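Local coordinates for XC6422 protein (Xanthomonas campestris, PDB 2FUK) that probably hydrolyses its substrates with a serine nucleophile, as a small, lidless member of the alpha/beta-hydrolase fold, at residues I41-L46 against D95-V100; R66-T71 against R214-T219; D176-E179 against Q184-L187. All coordinates share one frame; numbering follows the deposited sequence.

Contact 1: I41-L46 against D95-V100; sequences IVCHPL and DDLRAV
I41 and C43, on one face of strand 38-43, pack against L97 and V100 of helix 92-107. All the contacts between them are apolar. I41 CD1 lies 3.7 Å from V100 CG1, while I41 CG2 meets L97 CD2 at 3.9 Å, so the two branches of the isoleucine straddle successive turns of the helix. The branch to V100 is extended (chi2 172°), which carries CD1 outward from the strand. V100 answers with its CG1 methyl.

A sulfur contact makes up the other half. C43 SG stands 3.6 Å from L97 CG and 3.9 Å from L97 CD1, with L97 CD2 at 4.0 Å, and so nestles against the fork of the leucine instead of touching a single methyl.

No backbone bond crosses between strand and helix. The helix keeps its own i to i+4 pattern, as V100 N to D96 O at 3.2 Å records, while I41 and C43 pair with A116 in strand 112-118. The short axes run nearly antiparallel (162°) and approach to 10.4 Å, a spacing that side chains fill.

F75 of strand 71-75 touches I41, C43 and V100, and L97 also rests on A128 and L132 of helix 120-132. C43 in addition touches the GxSxG turn, probably the nucleophile elbow. With no polar bond between strand and helix, this buried interface probably rests on van der Waals packing and the burial of apolar surface.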
# COMPACT_ATOMS: atom_id res chain seq x y z
N ILE A 41 3.07 9.27 -15.84
CA ILE A 41 2.33 10.51 -15.63
C ILE A 41 0.88 10.10 -15.45
O ILE A 41 0.35 9.31 -16.23
CB ILE A 41 2.43 11.46 -16.85
CG1 ILE A 41 3.88 11.85 -17.09
CG2 ILE A 41 1.61 12.73 -16.58
CD1 ILE A 41 4.10 12.63 -18.37
N VAL A 42 0.23 10.62 -14.41
CA VAL A 42 -1.16 10.30 -14.11
C VAL A 42 -2.03 11.54 -14.29
O VAL A 42 -1.80 12.56 -13.64
CB VAL A 42 -1.31 9.78 -12.66
CG1 VAL A 42 -2.77 9.41 -12.38
CG2 VAL A 42 -0.41 8.57 -12.44
N CYS A 43 -3.03 11.45 -15.16
CA CYS A 43 -3.93 12.57 -15.46
C CYS A 43 -5.22 12.51 -14.64
O CYS A 43 -5.80 11.44 -14.46
CB CYS A 43 -4.26 12.59 -16.95
SG CYS A 43 -2.81 12.74 -18.05
N HIS A 44 -5.68 13.68 -14.19
CA HIS A 44 -6.87 13.78 -13.35
C HIS A 44 -8.20 13.94 -14.10
O HIS A 44 -8.24 14.23 -15.30
CB HIS A 44 -6.69 14.92 -12.33
CG HIS A 44 -6.77 16.29 -12.91
ND1 HIS A 44 -5.69 17.14 -12.98
CD2 HIS A 44 -7.81 16.97 -13.43
CE1 HIS A 44 -6.07 18.29 -13.52
NE2 HIS A 44 -7.35 18.21 -13.80
N PRO A 45 -9.33 13.75 -13.38
CA PRO A 45 -10.67 13.86 -13.95
C PRO A 45 -11.16 15.29 -14.20
O PRO A 45 -10.46 16.25 -13.88
CB PRO A 45 -11.53 13.10 -12.94
CG PRO A 45 -10.85 13.38 -11.65
CD PRO A 45 -9.39 13.21 -12.01
N LEU A 46 -12.36 15.42 -14.76
CA LEU A 46 -12.92 16.73 -15.09
C LEU A 46 -12.54 17.89 -14.21
O LEU A 46 -12.83 17.91 -13.00
CB LEU A 46 -14.44 16.69 -15.22
CG LEU A 46 -14.95 16.62 -16.67
CD1 LEU A 46 -14.19 17.60 -17.56
CD2 LEU A 46 -14.77 15.22 -17.19
N ASP A 95 -2.14 19.10 -25.00
CA ASP A 95 -0.91 19.85 -25.16
C ASP A 95 -0.24 20.02 -23.81
O ASP A 95 0.99 20.02 -23.72
CB ASP A 95 -1.18 21.22 -25.80
CG ASP A 95 -1.86 21.11 -27.16
OD1 ASP A 95 -1.58 20.13 -27.89
OD2 ASP A 95 -2.66 22.01 -27.50
N ASP A 96 -1.04 20.17 -22.76
CA ASP A 96 -0.50 20.31 -21.40
C ASP A 96 0.23 19.02 -21.06
O ASP A 96 1.34 19.04 -20.53
CB ASP A 96 -1.61 20.52 -20.36
CG ASP A 96 -2.32 21.85 -20.50
OD1 ASP A 96 -1.73 22.80 -21.05
OD2 ASP A 96 -3.48 21.94 -20.04
N LEU A 97 -0.41 17.90 -21.38
CA LEU A 97 0.17 16.59 -21.12
C LEU A 97 1.48 16.44 -21.91
O LEU A 97 2.46 15.91 -21.39
CB LEU A 97 -0.80 15.48 -21.55
CG LEU A 97 -0.90 14.18 -20.75
CD1 LEU A 97 -1.39 13.09 -21.68
CD2 LEU A 97 0.42 13.79 -20.12
N ARG A 98 1.50 16.92 -23.15
CA ARG A 98 2.71 16.82 -23.96
C ARG A 98 3.87 17.58 -23.33
O ARG A 98 5.01 17.12 -23.38
CB ARG A 98 2.48 17.34 -25.39
CG ARG A 98 3.76 17.31 -26.25
CD ARG A 98 3.50 17.08 -27.73
NE ARG A 98 2.96 18.24 -28.44
CZ ARG A 98 3.65 19.35 -28.69
NH1 ARG A 98 4.92 19.45 -28.28
NH2 ARG A 98 3.09 20.34 -29.36
N ALA A 99 3.59 18.74 -22.76
CA ALA A 99 4.63 19.54 -22.13
C ALA A 99 5.25 18.78 -20.96
O ALA A 99 6.46 18.82 -20.75
CB ALA A 99 4.05 20.87 -21.64
N VAL A 100 4.40 18.10 -20.19
CA VAL A 100 4.87 17.33 -19.06
C VAL A 100 5.67 16.14 -19.57
O VAL A 100 6.76 15.85 -19.07
CB VAL A 100 3.69 16.85 -18.18
CG1 VAL A 100 4.21 16.08 -16.97
CG2 VAL A 100 2.87 18.06 -17.72

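Contact 2: R66-T71 against R214-T219; sequences RELGIT and RWLPAT
L216, beyond helix 201-212, reaches across to L68 and I70 in the turn that follows helix 56-66. Its CB points toward that turn but makes no close contact there. The next atom, CG, is placed anti to the carbonyl carbon (chi1 -66°) and is still 4.8 Å from L68 CD1, too far for firm packing. Touching begins with the methyls. L216 CD1 comes to 4.4 Å from L68 CB, with L68 CD1 at a similar separation, so it faces the flank of that leucine. L216 CD2 meets I70 CD1 at 4.0 Å, the closest approach between the segments, and also stays about as near L68 as CD1 does. L68 is thus touched by both methyls and I70 by CD2, and the long separations mark a loose fit burying only 116 Å² in all.

The turn owes its shape to a Schellman motif. G69, with a positive phi of 90°, ends the helix: G69 N bonds to R66 O at 2.9 Å, and I70 N reaches back to a carbonyl five residues earlier. This reversal brings L68 and I70 to the same side, where both can meet L216.

No hydrogen bond joins the segments, but polar links lie beside them, including a salt bridge from E67 OE1 to R205 of the second subunit. L68 also packs on Q209 and V212 of helix 201-212, while I70 touches V38 and A40 of strand 38-43. The contact therefore sits where the C-terminal tail crosses between the last helix, the end of helix 56-66 and the start of strand 38-43.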
# COMPACT_ATOMS: atom_id res chain seq x y z
N ARG A 66 4.10 3.59 -7.72
CA ARG A 66 5.29 3.85 -6.91
C ARG A 66 5.72 2.58 -6.17
O ARG A 66 6.91 2.31 -6.02
CB ARG A 66 5.00 4.95 -5.89
CG ARG A 66 4.69 6.30 -6.49
CD ARG A 66 4.16 7.27 -5.43
NE ARG A 66 5.18 7.63 -4.45
CZ ARG A 66 4.94 8.37 -3.37
NH1 ARG A 66 5.93 8.66 -2.52
NH2 ARG A 66 3.71 8.81 -3.12
N GLU A 67 4.74 1.82 -5.71
CA GLU A 67 5.01 0.59 -4.97
C GLU A 67 5.65 -0.47 -5.86
O GLU A 67 6.17 -1.47 -5.38
CB GLU A 67 3.73 0.05 -4.34
CG GLU A 67 3.14 0.98 -3.28
CD GLU A 67 1.87 0.44 -2.63
OE1 GLU A 67 1.30 -0.53 -3.16
OE2 GLU A 67 1.45 1.00 -1.60
N LEU A 68 5.61 -0.24 -7.17
CA LEU A 68 6.22 -1.16 -8.12
C LEU A 68 7.60 -0.64 -8.55
O LEU A 68 8.23 -1.22 -9.44
CB LEU A 68 5.33 -1.33 -9.35
CG LEU A 68 3.96 -1.96 -9.10
CD1 LEU A 68 3.24 -2.10 -10.42
CD2 LEU A 68 4.14 -3.32 -8.44
N GLY A 69 8.04 0.44 -7.92
CA GLY A 69 9.34 1.02 -8.22
C GLY A 69 9.34 2.07 -9.32
O GLY A 69 10.38 2.45 -9.85
N ILE A 70 8.15 2.57 -9.66
CA ILE A 70 8.01 3.56 -10.71
C ILE A 70 7.90 4.98 -10.15
O ILE A 70 7.20 5.22 -9.18
CB ILE A 70 6.76 3.26 -11.57
CG1 ILE A 70 6.96 1.93 -12.31
CG2 ILE A 70 6.50 4.39 -12.56
CD1 ILE A 70 5.70 1.41 -13.00
N THR A 71 8.62 5.92 -10.77
CA THR A 71 8.56 7.32 -10.36
C THR A 71 7.29 7.88 -11.00
O THR A 71 7.05 7.66 -12.20
CB THR A 71 9.78 8.12 -10.87
OG1 THR A 71 10.97 7.57 -10.31
CG2 THR A 71 9.67 9.60 -10.47
N ARG A 214 3.47 -7.80 -15.45
CA ARG A 214 4.28 -8.39 -16.50
C ARG A 214 4.86 -7.40 -17.51
O ARG A 214 5.64 -7.79 -18.38
CB ARG A 214 3.48 -9.48 -17.22
CG ARG A 214 3.37 -10.76 -16.40
CD ARG A 214 2.33 -11.72 -16.97
NE ARG A 214 2.26 -12.96 -16.21
CZ ARG A 214 3.15 -13.94 -16.28
NH1 ARG A 214 3.00 -15.04 -15.55
NH2 ARG A 214 4.20 -13.83 -17.08
N TRP A 215 4.49 -6.13 -17.40
CA TRP A 215 5.03 -5.14 -18.32
C TRP A 215 6.18 -4.37 -17.68
O TRP A 215 6.76 -3.49 -18.30
CB TRP A 215 3.94 -4.17 -18.79
CG TRP A 215 2.79 -4.83 -19.47
CD1 TRP A 215 2.81 -6.02 -20.16
CD2 TRP A 215 1.44 -4.36 -19.54
NE1 TRP A 215 1.55 -6.31 -20.64
CE2 TRP A 215 0.69 -5.30 -20.28
CE3 TRP A 215 0.78 -3.22 -19.04
CZ2 TRP A 215 -0.68 -5.15 -20.53
CZ3 TRP A 215 -0.58 -3.07 -19.30
CH2 TRP A 215 -1.29 -4.02 -20.04
N LEU A 216 6.50 -4.70 -16.43
CA LEU A 216 7.60 -4.03 -15.77
C LEU A 216 8.89 -4.41 -16.49
O LEU A 216 9.19 -5.60 -16.64
CB LEU A 216 7.67 -4.44 -14.30
CG LEU A 216 6.47 -3.99 -13.47
CD1 LEU A 216 6.57 -4.55 -12.05
CD2 LEU A 216 6.41 -2.47 -13.45
N PRO A 217 9.66 -3.42 -16.96
CA PRO A 217 10.90 -3.74 -17.67
C PRO A 217 11.96 -4.44 -16.81
O PRO A 217 12.76 -5.22 -17.32
CB PRO A 217 11.36 -2.38 -18.22
CG PRO A 217 10.75 -1.40 -17.27
CD PRO A 217 9.39 -1.97 -16.99
N ALA A 218 11.96 -4.17 -15.50
CA ALA A 218 12.92 -4.79 -14.59
C ALA A 218 12.23 -5.78 -13.65
O ALA A 218 11.07 -5.62 -13.30
CB ALA A 218 13.65 -3.72 -13.79
N THR A 219 12.98 -6.79 -13.22
CA THR A 219 12.46 -7.82 -12.34
C THR A 219 12.35 -7.35 -10.89
O THR A 219 13.36 -7.02 -10.27
CB THR A 219 13.35 -9.07 -12.38
OG1 THR A 219 13.48 -9.52 -13.74
CG2 THR A 219 12.76 -10.18 -11.52

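Contact 3: D176-E179 against Q184-L187; sequences DWLE and QPTL
This is a hydrophobic helix-to-strand contact within a single beta-alpha-beta unit: L178, near the end of helix 171-178, packs on P185, just before edge strand 186-190, and on L187 within it. The geometry divides the work between the two methyls of one leucine. L178 CD2 lies 3.7 Å from P185 CG and 4.0 Å from P185 CD, so it rests on the outer corner of the proline ring. L178 CD1 turns to L187, sitting 4.1 Å from L187 CD1 and 4.2 Å from L187 CD2, between the prongs of that side chain. The first torsion of L187 (chi1 172°) swings CG out toward the helix, and the second (63°) then turns the fork.

The same leucine is held from a further direction. L178 CD2 stands 3.7 Å above the ring plane of W177, displaced toward its rim, so one methyl is caught between indole and proline. W177 in turn meets F149, their planes inclined at about 50°.

Q184 lies at the edge of the contact: its extended chain brings NE2 to 4.0 Å from L178 O, too long for a hydrogen bond. Behind the interface, P185 presses on W158 and V160 of the neighbouring parallel strand, and T186 bonds to the same two residues through its backbone.

Strand 158-163, helix 171-178 and strand 186-190 thus form a beta-alpha-beta crossover at the sheet edge, the last such unit of the alpha/beta-hydrolase fold, where this family usually places the loops bearing the catalytic acid and histidine.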
# COMPACT_ATOMS: atom_id res chain seq x y z
N ASP A 176 -19.16 -1.97 -24.88
CA ASP A 176 -19.61 -1.97 -26.27
C ASP A 176 -18.53 -1.42 -27.19
O ASP A 176 -18.43 -1.81 -28.35
CB ASP A 176 -20.88 -1.14 -26.45
CG ASP A 176 -22.13 -1.80 -25.90
OD1 ASP A 176 -22.08 -2.99 -25.51
OD2 ASP A 176 -23.19 -1.13 -25.86
N TRP A 177 -17.74 -0.48 -26.67
CA TRP A 177 -16.67 0.13 -27.43
C TRP A 177 -15.45 -0.79 -27.51
O TRP A 177 -14.89 -1.00 -28.59
CB TRP A 177 -16.29 1.48 -26.78
CG TRP A 177 -14.94 2.02 -27.15
CD1 TRP A 177 -14.46 2.26 -28.40
CD2 TRP A 177 -13.89 2.37 -26.25
NE1 TRP A 177 -13.18 2.75 -28.34
CE2 TRP A 177 -12.80 2.83 -27.02
CE3 TRP A 177 -13.76 2.35 -24.85
CZ2 TRP A 177 -11.60 3.27 -26.45
CZ3 TRP A 177 -12.57 2.78 -24.28
CH2 TRP A 177 -11.51 3.23 -25.08
N LEU A 178 -15.06 -1.35 -26.38
CA LEU A 178 -13.91 -2.24 -26.33
C LEU A 178 -14.07 -3.50 -27.17
O LEU A 178 -13.10 -4.01 -27.72
CB LEU A 178 -13.58 -2.62 -24.89
CG LEU A 178 -13.02 -1.49 -24.02
CD1 LEU A 178 -12.67 -2.03 -22.63
CD2 LEU A 178 -11.79 -0.88 -24.69
N GLU A 179 -15.30 -4.00 -27.28
CA GLU A 179 -15.52 -5.23 -28.04
C GLU A 179 -15.36 -5.05 -29.55
O GLU A 179 -15.38 -6.03 -30.29
CB GLU A 179 -16.90 -5.82 -27.71
CG GLU A 179 -18.08 -4.91 -28.00
CD GLU A 179 -19.42 -5.53 -27.63
OE1 GLU A 179 -19.46 -6.35 -26.69
OE2 GLU A 179 -20.44 -5.17 -28.26
N GLN A 184 -7.69 -5.74 -28.29
CA GLN A 184 -8.43 -5.48 -27.07
C GLN A 184 -7.53 -5.36 -25.85
O GLN A 184 -6.72 -6.24 -25.58
CB GLN A 184 -9.48 -6.58 -26.84
CG GLN A 184 -10.34 -6.34 -25.62
CD GLN A 184 -11.41 -7.39 -25.42
OE1 GLN A 184 -11.62 -7.87 -24.31
NE2 GLN A 184 -12.11 -7.74 -26.50
N PRO A 185 -7.65 -4.24 -25.11
CA PRO A 185 -6.81 -4.07 -23.93
C PRO A 185 -7.24 -4.98 -22.78
O PRO A 185 -8.37 -5.47 -22.75
CB PRO A 185 -7.01 -2.60 -23.58
CG PRO A 185 -8.44 -2.37 -23.97
CD PRO A 185 -8.50 -3.06 -25.33
N THR A 186 -6.32 -5.21 -21.86
CA THR A 186 -6.60 -6.01 -20.68
C THR A 186 -7.72 -5.23 -19.98
O THR A 186 -7.65 -4.01 -19.88
CB THR A 186 -5.36 -6.10 -19.77
OG1 THR A 186 -4.27 -6.69 -20.49
CG2 THR A 186 -5.65 -6.93 -18.54
N LEU A 187 -8.75 -5.93 -19.54
CA LEU A 187 -9.87 -5.28 -18.88
C LEU A 187 -10.18 -5.88 -17.51
O LEU A 187 -10.26 -7.09 -17.37
CB LEU A 187 -11.13 -5.39 -19.76
CG LEU A 187 -12.44 -4.92 -19.12
CD1 LEU A 187 -12.35 -3.44 -18.80
CD2 LEU A 187 -13.60 -5.20 -20.06

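The three contacts lie well apart, their centres 21 to 24 Å from one another. Contacts 1 and 3 seat helices on one mixed sheet, contact 1 at central strand 38-43 and contact 3 at edge strand 186-190; they follow in series along the chain, with about 14 Å between nearest atoms. Contact 2 brings the C-terminal tail back to the turn after helix 56-66. Its segments alternate with those of contact 1, and contact 3 falls wholly between them in sequence. Contacts 2 and 3 also touch directly, W215 CZ2 packing 3.9 Å from T186 OG1. Contact 2 alone thus ties early and late parts of the alpha/beta-hydrolase fold together.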